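Local coordinates for avidin-related protein 4/5 (Gallus gallus, PDB 2OF8) that probably binds biotin with high affinity, as avidins do, and here holds its 4-nitroanilide in the barrel pocket, at residues G31-A36 against F62-H67; C4-K9 against E89-M94; G8-N13 against M18-V23. The protein carries 2 engineered substitutions. All blocks are in the same frame, centred on the assembly; numbering follows the deposited sequence. Where two conformers were deposited one is given.

Overall arrangement
All three contacts belong to one closed antiparallel eight-stranded barrel. Contact 1 lies deepest, its centre about 4 Å from that of the chain, and joins by apolar side chains two strands that are not neighbours; the hydroxyls of Y33 and T35 bond to the ligand. Contacts 2 and 3 are centred about 9 Å from the same point and share G8 and K9. Contact 2 is also largely buried, but mixes a leucine pair with the E89 carboxylate gripping the backbone of segment 4-9, while contact 3 is a hairpin of backbone bonds whose W10, M18 and I20 face inward and K9 and T19 outward. F62 packing links contacts 1 and 2; T32 with T19 links 1 and 3.

Contact 1 of 3, residues G31-A36 against F62-H67; sequences GTYLTA and FGFTVH. With BNI (5-(2-oxo-hexahydro-thieno[3,4-D]imidazol-6-yl)-pentanoic acid (4-nitro-phenyl)-amide), chain C.
Y33 meets V66 and F64 in a buried apolar contact inside the barrel, between two strands that are not neighbours in the sheet, and the same tyrosine serves the biotin site. The nearest backbones, at Y33 and V66, are 7.2 Å apart between CA atoms, so side chains bridge the gap. With CG anti to the backbone N (chi1 -158°), the Y33 side chain crosses that of V66 at about a right angle. Both valine branches take part: CG1 of V66 lies 4.0 Å from CB of Y33, and CG2 of V66 lies 4.0 Å from CD2 of Y33. F64 adds a looser touch, its CE1 4.2 Å from CD2 of Y33.

The far end of the tyrosine is polar. Its OH donates to O3 of the ligand at 2.7 Å, and that ureido oxygen lies at the ring edge, in plane. T35 takes one of the two ureido nitrogens: N2 of the ligand donates to OG1 of T35 at 2.9 Å, almost straight at 173°. N12 and S16 are among the residues completing the site.

Strand 47-53 runs between the two segments, Y33 bonding to S47 through its backbone while V66 packs on S47 and L49. F77 of strand 74-83 meets the rings of Y33 and F64, and W68 stands nearly perpendicular to Y33.

Contact 2 of 3, residues C4-K9 against E89-M94; sequences CSLTGK and EVLKTM. With FMT (formic acid), chain F.
E89 sends CG anti to its own carbonyl carbon (chi1 -62°) and stays extended beyond it, which carries the carboxylate across to the backbone of C4 and S5. There the amide N of S5 donates to OE2 of E89 at 3.0 Å with an N-H...O angle of 164°, approaching from above the carboxylate plane, 39° out of it. The other oxygen, OE1 of E89, lies 2.7 Å from the carbonyl O of S5. OE1 also forms a salt bridge with R120, whose positive charge probably steadies the carboxylate. The stem of the glutamate passes beside C4, with SG of C4 3.6 Å from CG of E89; the sulfur is anti to its backbone N and is bonded to C81 in a disulfide.

In the avidin barrel this contact fastens the segment leading into strand 8-12 to strand 89-98, with strand 111-120 between them closing the sheet.

Two residues along each segment, at L6 and L91, the chemistry is apolar. L6 reaches over by its end, CD1 in one of its two conformers lying 3.7 Å from CD2 of L91, and the two leucines cross obliquely. F62 of strand 61-67 packs against both, and F118 lies on L91.

Contact 3 of 3, residues G8-N13 against M18-V23; sequences GKWTNN and MTIRAV. With FMT (formic acid), chain F.
K9 and T19 lie side by side and point the same way, as a non-hydrogen-bonded antiparallel pair with CA atoms 4.4 Å apart. The lysine chain runs extended until its last torsion (chi4 -81°), where it bends and brings NZ of K9 within 2.9 Å of OG1 of T19, to which it donates. CG2 of T19 lies alongside the lysine stem, 3.8 Å from CG of K9. NZ of K9 also donates to O1 of a formic acid molecule at 2.7 Å, probably from the crystallisation liquor, and more weakly to its O2. A valine in place of T19 would probably leave the ammonium without this hydroxyl acceptor and the bent end of the lysine freer to turn.

These strands form the first hairpin of the avidin barrel, their axes 4.7 Å apart at closest approach and 153° between their directions. Two hydrogen-bonded pairs flank K9 and T19: G8 with I20 and W10 with M18, each joined by two backbone bonds. The bond from N of W10 to O of M18, 2.8 Å, is nearly in line with the carbonyl.

On the inner face W10 and M18 lie side by side. The methionine is extended beyond CG, bringing CE of M18 to 4.2 Å from CD1 of W10, while CD1 of I20 approaches the indole obliquely. NE1 of W10 donates to the carbonyl of L6.

Contact 1 of 3, residues G31-A36 against F62-H67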
loop_
_atom_site.group_PDB
_atom_site.type_symbol
_atom_site.label_atom_id
_atom_site.label_comp_id
_atom_site.label_asym_id
_atom_site.label_seq_id
_atom_site.Cartn_x
_atom_site.Cartn_y
_atom_site.Cartn_z
ATOM N N GLY A 31 0.724 10.411 -22.250
ATOM C CA GLY A 31 0.716 9.134 -22.913
ATOM C C GLY A 31 -0.651 8.509 -22.872
ATOM O O GLY A 31 -1.639 9.136 -22.508
ATOM N N THR A 32 -0.701 7.246 -23.265
ATOM C CA THR A 32 -1.920 6.463 -23.205
ATOM C C THR A 32 -1.631 5.121 -22.568
ATOM O O THR A 32 -0.502 4.640 -22.553
ATOM C CB THR A 32 -2.508 6.233 -24.605
ATOM O OG1 THR A 32 -1.572 5.495 -25.394
ATOM C CG2 THR A 32 -2.740 7.553 -25.349
ATOM N N TYR A 33 -2.689 4.521 -22.050
ATOM C CA TYR A 33 -2.599 3.276 -21.308
ATOM C C TYR A 33 -3.753 2.390 -21.753
ATOM O O TYR A 33 -4.908 2.797 -21.672
ATOM C CB TYR A 33 -2.685 3.550 -19.798
ATOM C CG TYR A 33 -2.104 2.455 -18.932
ATOM C CD1 TYR A 33 -2.791 1.265 -18.715
ATOM C CD2 TYR A 33 -0.872 2.609 -18.319
ATOM C CE1 TYR A 33 -2.250 0.258 -17.914
ATOM C CE2 TYR A 33 -0.327 1.614 -17.522
ATOM C CZ TYR A 33 -1.008 0.441 -17.323
ATOM O OH TYR A 33 -0.437 -0.520 -16.525
ATOM N N LEU A 34 -3.434 1.185 -22.217
ATOM C CA LEU A 34 -4.417 0.173 -22.577
ATOM C C LEU A 34 -4.275 -0.963 -21.570
ATOM O O LEU A 34 -3.345 -1.767 -21.647
ATOM C CB LEU A 34 -4.203 -0.328 -24.006
ATOM C CG LEU A 34 -5.320 -1.244 -24.519
ATOM C CD1 LEU A 34 -6.654 -0.539 -24.565
ATOM C CD2 LEU A 34 -4.961 -1.782 -25.902
ATOM N N THR A 35 -5.153 -0.981 -20.577
ATOM C CA THR A 35 -5.101 -2.034 -19.582
ATOM C C THR A 35 -5.621 -3.352 -20.144
ATOM O O THR A 35 -6.595 -3.379 -20.891
ATOM C CB THR A 35 -5.841 -1.650 -18.291
ATOM O OG1 THR A 35 -5.696 -2.728 -17.350
ATOM C CG2 THR A 35 -7.351 -1.398 -18.495
ATOM N N ALA A 36 -4.959 -4.444 -19.773
ATOM C CA ALA A 36 -5.409 -5.780 -20.158
ATOM C C ALA A 36 -6.576 -6.255 -19.300
ATOM O O ALA A 36 -7.304 -7.160 -19.715
ATOM C CB ALA A 36 -4.258 -6.775 -20.071
ATOM N N PHE A 62 9.716 8.338 -10.942
ATOM C CA PHE A 62 8.637 8.982 -11.673
ATOM C C PHE A 62 7.302 8.603 -11.040
ATOM O O PHE A 62 7.208 7.676 -10.228
ATOM C CB PHE A 62 8.650 8.546 -13.152
ATOM C CG PHE A 62 8.470 7.071 -13.332
ATOM C CD1 PHE A 62 7.198 6.495 -13.322
ATOM C CD2 PHE A 62 9.570 6.232 -13.436
ATOM C CE1 PHE A 62 7.042 5.114 -13.437
ATOM C CE2 PHE A 62 9.412 4.864 -13.570
ATOM C CZ PHE A 62 8.155 4.307 -13.569
ATOM N N GLY A 63 6.271 9.324 -11.450
ATOM C CA GLY A 63 4.898 8.987 -11.133
ATOM C C GLY A 63 4.009 9.376 -12.294
ATOM O O GLY A 63 4.363 10.252 -13.090
ATOM N N PHE A 64 2.865 8.708 -12.415
ATOM C CA PHE A 64 1.850 9.134 -13.356
ATOM C C PHE A 64 0.467 8.721 -12.888
ATOM O O PHE A 64 0.302 7.793 -12.090
ATOM C CB PHE A 64 2.146 8.678 -14.813
ATOM C CG PHE A 64 2.203 7.182 -15.025
ATOM C CD1 PHE A 64 1.062 6.454 -15.339
ATOM C CD2 PHE A 64 3.422 6.519 -14.984
ATOM C CE1 PHE A 64 1.134 5.093 -15.573
ATOM C CE2 PHE A 64 3.495 5.158 -15.225
ATOM C CZ PHE A 64 2.346 4.447 -15.512
ATOM N N THR A 65 -0.523 9.439 -13.412
ATOM C CA THR A 65 -1.938 9.210 -13.170
ATOM C C THR A 65 -2.587 8.733 -14.457
ATOM O O THR A 65 -2.360 9.329 -15.509
ATOM C CB THR A 65 -2.606 10.524 -12.739
ATOM O OG1 THR A 65 -2.035 10.977 -11.507
ATOM C CG2 THR A 65 -4.092 10.336 -12.485
ATOM N N VAL A 66 -3.399 7.681 -14.363
ATOM C CA VAL A 66 -4.222 7.231 -15.472
ATOM C C VAL A 66 -5.674 7.561 -15.149
ATOM O O VAL A 66 -6.234 7.086 -14.156
ATOM C CB VAL A 66 -4.095 5.721 -15.732
ATOM C CG1 VAL A 66 -4.916 5.340 -16.965
ATOM C CG2 VAL A 66 -2.643 5.314 -15.905
ATOM N N HIS A 67 -6.277 8.391 -15.999
ATOM C CA HIS A 67 -7.697 8.694 -15.928
ATOM C C HIS A 67 -8.413 7.692 -16.830
ATOM O O HIS A 67 -8.410 7.821 -18.058
ATOM C CB HIS A 67 -7.946 10.143 -16.367
ATOM C CG HIS A 67 -9.359 10.445 -16.753
ATOM N ND1 HIS A 67 -10.186 11.309 -16.069
ATOM C CD2 HIS A 67 -10.067 10.023 -17.824
ATOM C CE1 HIS A 67 -11.347 11.387 -16.701
ATOM N NE2 HIS A 67 -11.306 10.597 -17.756
HETATM C C1 BNI C . -10.743 -0.528 -13.200
HETATM C C10 BNI C . -10.028 0.382 -14.209
HETATM C C9 BNI C . -8.799 -0.278 -14.823
HETATM C C8 BNI C . -7.732 -0.562 -13.776
HETATM C C7 BNI C . -6.631 -1.444 -14.326
HETATM C C2 BNI C . -5.542 -1.741 -13.230
HETATM C C6 BNI C . -3.403 -1.386 -11.915
HETATM C C4 BNI C . -4.546 -2.879 -13.598
HETATM C C5 BNI C . -3.285 -2.677 -12.735
HETATM C C3 BNI C . -2.702 -2.710 -14.965
HETATM O O2 BNI C . -10.887 -1.729 -13.411
HETATM O O3 BNI C . -1.987 -2.678 -16.000
HETATM N N1 BNI C . -2.235 -2.620 -13.721
HETATM N N2 BNI C . -4.025 -2.828 -14.951
HETATM S S1 BNI C . -4.455 -0.301 -12.927
HETATM N N17 BNI C . -11.156 -0.017 -12.039
HETATM C C18 BNI C . -11.845 -0.567 -10.990
HETATM C C20 BNI C . -12.952 0.119 -10.402
HETATM C C21 BNI C . -13.654 -0.476 -9.296
HETATM C C22 BNI C . -13.247 -1.782 -8.787
HETATM C C23 BNI C . -12.140 -2.470 -9.379
HETATM C C24 BNI C . -11.441 -1.881 -10.473
HETATM N N25 BNI C . -14.009 -2.389 -7.629
HETATM O O26 BNI C . -14.930 -1.816 -7.123
HETATM O O27 BNI C . -13.711 -3.457 -7.180
#

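Contact 2 of 3, residues C4-K9 against E89-M94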
loop_
_atom_site.group_PDB
_atom_site.type_symbol
_atom_site.label_atom_id
_atom_site.label_comp_id
_atom_site.label_asym_id
_atom_site.label_seq_id
_atom_site.Cartn_x
_atom_site.Cartn_y
_atom_site.Cartn_z
ATOM N N CYS A 4 18.319 5.854 -18.476
ATOM C CA CYS A 4 17.069 5.109 -18.570
ATOM C C CYS A 4 15.998 6.094 -18.998
ATOM O O CYS A 4 15.698 7.033 -18.259
ATOM C CB CYS A 4 16.688 4.487 -17.217
ATOM S SG CYS A 4 15.725 2.976 -17.326
ATOM N N SER A 5 15.419 5.874 -20.173
ATOM C CA SER A 5 14.391 6.763 -20.717
ATOM C C SER A 5 12.989 6.132 -20.682
ATOM O O SER A 5 12.848 4.911 -20.815
ATOM C CB SER A 5 14.742 7.136 -22.155
ATOM O OG SER A 5 13.832 8.091 -22.664
ATOM N N LEU A 6 11.970 6.980 -20.534
ATOM C CA LEU A 6 10.564 6.554 -20.402
ATOM C C LEU A 6 9.748 6.692 -21.700
ATOM O O LEU A 6 8.746 5.996 -21.875
ATOM C CB LEU A 6 9.862 7.361 -19.297
ATOM C CG LEU A 6 9.383 6.620 -18.042
ATOM C CD1 LEU A 6 10.574 6.212 -17.198
ATOM C CD2 LEU A 6 8.418 7.480 -17.230
ATOM N N THR A 7 10.142 7.607 -22.587
ATOM C CA THR A 7 9.441 7.800 -23.866
ATOM C C THR A 7 9.466 6.496 -24.661
ATOM O O THR A 7 10.498 5.854 -24.726
ATOM C CB THR A 7 10.105 8.940 -24.678
ATOM O OG1 THR A 7 9.865 10.202 -24.037
ATOM C CG2 THR A 7 9.486 9.093 -26.079
ATOM N N GLY A 8 8.325 6.105 -25.226
ATOM C CA GLY A 8 8.204 4.880 -25.999
ATOM C C GLY A 8 7.085 3.977 -25.509
ATOM O O GLY A 8 6.264 4.369 -24.684
ATOM N N LYS A 9 7.057 2.756 -26.026
ATOM C CA LYS A 9 6.008 1.796 -25.715
ATOM C C LYS A 9 6.530 0.728 -24.773
ATOM O O LYS A 9 7.655 0.252 -24.921
ATOM C CB LYS A 9 5.490 1.150 -26.996
ATOM C CG LYS A 9 4.723 2.088 -27.876
ATOM C CD LYS A 9 4.096 1.359 -29.055
ATOM C CE LYS A 9 3.165 2.265 -29.831
ATOM N NZ LYS A 9 1.833 2.354 -29.173
ATOM N N GLU A 89 16.199 -1.859 -20.106
ATOM C CA GLU A 89 15.451 -1.040 -19.172
ATOM C C GLU A 89 14.263 -1.785 -18.599
ATOM O O GLU A 89 13.573 -2.526 -19.288
ATOM C CB GLU A 89 14.948 0.216 -19.852
ATOM C CG GLU A 89 16.060 1.093 -20.371
ATOM C CD GLU A 89 15.534 2.405 -20.885
ATOM O OE1 GLU A 89 14.293 2.601 -20.877
ATOM O OE2 GLU A 89 16.354 3.251 -21.267
ATOM N N VAL A 90 14.027 -1.567 -17.316
ATOM C CA VAL A 90 12.858 -2.085 -16.635
ATOM C C VAL A 90 12.263 -0.959 -15.798
ATOM O O VAL A 90 12.992 -0.242 -15.102
ATOM C CB VAL A 90 13.228 -3.278 -15.709
ATOM C CG1 VAL A 90 12.016 -3.753 -14.915
ATOM C CG2 VAL A 90 13.839 -4.432 -16.496
ATOM N N LEU A 91 10.946 -0.797 -15.869
ATOM C CA LEU A 91 10.247 0.053 -14.913
ATOM C C LEU A 91 9.707 -0.827 -13.804
ATOM O O LEU A 91 8.872 -1.697 -14.044
ATOM C CB LEU A 91 9.087 0.822 -15.545
ATOM C CG LEU A 91 9.352 1.531 -16.865
ATOM C CD1 LEU A 91 8.105 2.256 -17.310
ATOM C CD2 LEU A 91 10.519 2.496 -16.741
ATOM N N LYS A 92 10.184 -0.599 -12.588
ATOM C CA LYS A 92 9.642 -1.251 -11.403
ATOM C C LYS A 92 8.659 -0.281 -10.783
ATOM O O LYS A 92 9.048 0.825 -10.417
ATOM C CB LYS A 92 10.755 -1.583 -10.403
ATOM C CG LYS A 92 11.765 -2.608 -10.898
ATOM C CD LYS A 92 11.185 -4.014 -11.007
ATOM C CE LYS A 92 10.976 -4.684 -9.657
ATOM N NZ LYS A 92 10.336 -6.024 -9.774
ATOM N N THR A 93 7.394 -0.672 -10.691
ATOM C CA THR A 93 6.352 0.209 -10.190
ATOM C C THR A 93 5.463 -0.444 -9.153
ATOM O O THR A 93 5.300 -1.676 -9.095
ATOM C CB THR A 93 5.418 0.754 -11.317
ATOM O OG1 THR A 93 4.511 -0.259 -11.778
ATOM C CG2 THR A 93 6.188 1.256 -12.519
ATOM N N MET A 94 4.846 0.431 -8.381
ATOM C CA MET A 94 3.707 0.079 -7.573
ATOM C C MET A 94 2.618 1.079 -7.830
ATOM O O MET A 94 2.868 2.206 -8.265
ATOM C CB MET A 94 4.096 0.033 -6.110
ATOM C CG MET A 94 5.130 -1.044 -5.863
ATOM S SD MET A 94 5.279 -1.513 -4.178
ATOM C CE MET A 94 3.773 -2.406 -3.951
HETATM C C FMT F . 0.352 -0.676 -29.388
HETATM O O1 FMT F . -0.006 0.351 -28.811
HETATM O O2 FMT F . 1.452 -0.740 -29.942
#

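Contact 3 of 3, residues G8-N13 against M18-V23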
loop_
_atom_site.group_PDB
_atom_site.type_symbol
_atom_site.label_atom_id
_atom_site.label_comp_id
_atom_site.label_asym_id
_atom_site.label_seq_id
_atom_site.Cartn_x
_atom_site.Cartn_y
_atom_site.Cartn_z
ATOM N N GLY A 8 8.325 6.105 -25.226
ATOM C CA GLY A 8 8.204 4.880 -25.999
ATOM C C GLY A 8 7.085 3.977 -25.509
ATOM O O GLY A 8 6.264 4.369 -24.684
ATOM N N LYS A 9 7.057 2.756 -26.026
ATOM C CA LYS A 9 6.008 1.796 -25.715
ATOM C C LYS A 9 6.530 0.728 -24.773
ATOM O O LYS A 9 7.655 0.252 -24.921
ATOM C CB LYS A 9 5.490 1.150 -26.996
ATOM C CG LYS A 9 4.723 2.088 -27.876
ATOM C CD LYS A 9 4.096 1.359 -29.055
ATOM C CE LYS A 9 3.165 2.265 -29.831
ATOM N NZ LYS A 9 1.833 2.354 -29.173
ATOM N N TRP A 10 5.679 0.349 -23.825
ATOM C CA TRP A 10 6.013 -0.593 -22.771
ATOM C C TRP A 10 4.874 -1.588 -22.598
ATOM O O TRP A 10 3.719 -1.257 -22.837
ATOM C CB TRP A 10 6.179 0.145 -21.442
ATOM C CG TRP A 10 7.227 1.198 -21.431
ATOM C CD1 TRP A 10 7.097 2.486 -21.851
ATOM C CD2 TRP A 10 8.569 1.067 -20.947
ATOM N NE1 TRP A 10 8.277 3.159 -21.667
ATOM C CE2 TRP A 10 9.199 2.311 -21.117
ATOM C CE3 TRP A 10 9.309 0.019 -20.388
ATOM C CZ2 TRP A 10 10.528 2.537 -20.748
ATOM C CZ3 TRP A 10 10.625 0.248 -20.020
ATOM C CH2 TRP A 10 11.217 1.496 -20.204
ATOM N N THR A 11 5.211 -2.815 -22.206
ATOM C CA THR A 11 4.226 -3.772 -21.697
ATOM C C THR A 11 4.516 -4.064 -20.253
ATOM O O THR A 11 5.647 -3.900 -19.810
ATOM C CB THR A 11 4.279 -5.111 -22.377
ATOM O OG1 THR A 11 5.551 -5.677 -22.678
ATOM C CG2 THR A 11 3.063 -5.907 -22.543
ATOM N N ASN A 12 3.510 -4.545 -19.530
ATOM C CA ASN A 12 3.732 -5.034 -18.178
ATOM C C ASN A 12 3.385 -6.501 -18.029
ATOM O O ASN A 12 2.957 -7.168 -18.975
ATOM C CB ASN A 12 3.090 -4.123 -17.106
ATOM C CG ASN A 12 1.577 -4.224 -17.034
ATOM O OD1 ASN A 12 0.966 -5.218 -17.432
ATOM N ND2 ASN A 12 0.960 -3.173 -16.499
ATOM N N ASN A 13 3.612 -6.998 -16.826
ATOM C CA ASN A 13 3.448 -8.410 -16.517
ATOM C C ASN A 13 2.002 -8.914 -16.655
ATOM O O ASN A 13 1.789 -10.118 -16.753
ATOM C CB ASN A 13 3.989 -8.703 -15.111
ATOM C CG ASN A 13 3.333 -7.849 -14.058
ATOM O OD1 ASN A 13 3.555 -6.638 -13.985
ATOM N ND2 ASN A 13 2.494 -8.471 -13.250
ATOM N N MET A 18 1.439 0.566 -22.449
ATOM C CA MET A 18 1.358 2.016 -22.394
ATOM C C MET A 18 2.382 2.642 -23.309
ATOM O O MET A 18 3.444 2.092 -23.586
ATOM C CB MET A 18 1.458 2.563 -20.984
ATOM C CG MET A 18 2.784 2.383 -20.371
ATOM S SD MET A 18 2.991 3.379 -18.789
ATOM C CE MET A 18 4.662 2.944 -18.486
ATOM N N THR A 19 2.017 3.820 -23.778
ATOM C CA THR A 19 2.819 4.594 -24.697
ATOM C C THR A 19 3.051 5.953 -24.065
ATOM O O THR A 19 2.100 6.648 -23.719
ATOM C CB THR A 19 2.075 4.768 -26.025
ATOM O OG1 THR A 19 1.719 3.483 -26.551
ATOM C CG2 THR A 19 2.974 5.387 -27.096
ATOM N N ILE A 20 4.315 6.312 -23.884
ATOM C CA ILE A 20 4.687 7.588 -23.299
ATOM C C ILE A 20 5.295 8.454 -24.404
ATOM O O ILE A 20 6.125 7.996 -25.187
ATOM C CB ILE A 20 5.650 7.370 -22.117
ATOM C CG1 ILE A 20 4.911 6.629 -20.993
ATOM C CG2 ILE A 20 6.213 8.706 -21.609
ATOM C CD1 ILE A 20 5.753 6.254 -19.807
ATOM N N ARG A 21 4.850 9.704 -24.469
ATOM C CA ARG A 21 5.309 10.642 -25.485
ATOM C C ARG A 21 6.562 11.376 -24.978
ATOM O O ARG A 21 7.217 10.913 -24.044
ATOM C CB ARG A 21 4.177 11.613 -25.841
ATOM C CG ARG A 21 2.899 10.955 -26.379
ATOM C CD ARG A 21 1.885 11.964 -26.914
ATOM N NE ARG A 21 0.651 11.360 -27.421
ATOM C CZ ARG A 21 -0.344 10.895 -26.669
ATOM N NH1 ARG A 21 -0.274 10.935 -25.345
ATOM N NH2 ARG A 21 -1.422 10.376 -27.244
ATOM N N ALA A 22 6.915 12.495 -25.609
ATOM C CA ALA A 22 8.133 13.217 -25.261
ATOM C C ALA A 22 8.091 13.708 -23.821
ATOM O O ALA A 22 7.062 14.172 -23.343
ATOM C CB ALA A 22 8.348 14.386 -26.199
ATOM N N VAL A 23 9.222 13.585 -23.148
ATOM C CA VAL A 23 9.379 14.097 -21.795
ATOM C C VAL A 23 9.958 15.506 -21.918
ATOM O O VAL A 23 10.985 15.698 -22.576
ATOM C CB VAL A 23 10.326 13.200 -20.979
ATOM C CG1 VAL A 23 10.531 13.753 -19.593
ATOM C CG2 VAL A 23 9.783 11.778 -20.914
HETATM C C FMT F . 0.352 -0.676 -29.388
HETATM O O1 FMT F . -0.006 0.351 -28.811
HETATM O O2 FMT F . 1.452 -0.740 -29.942
#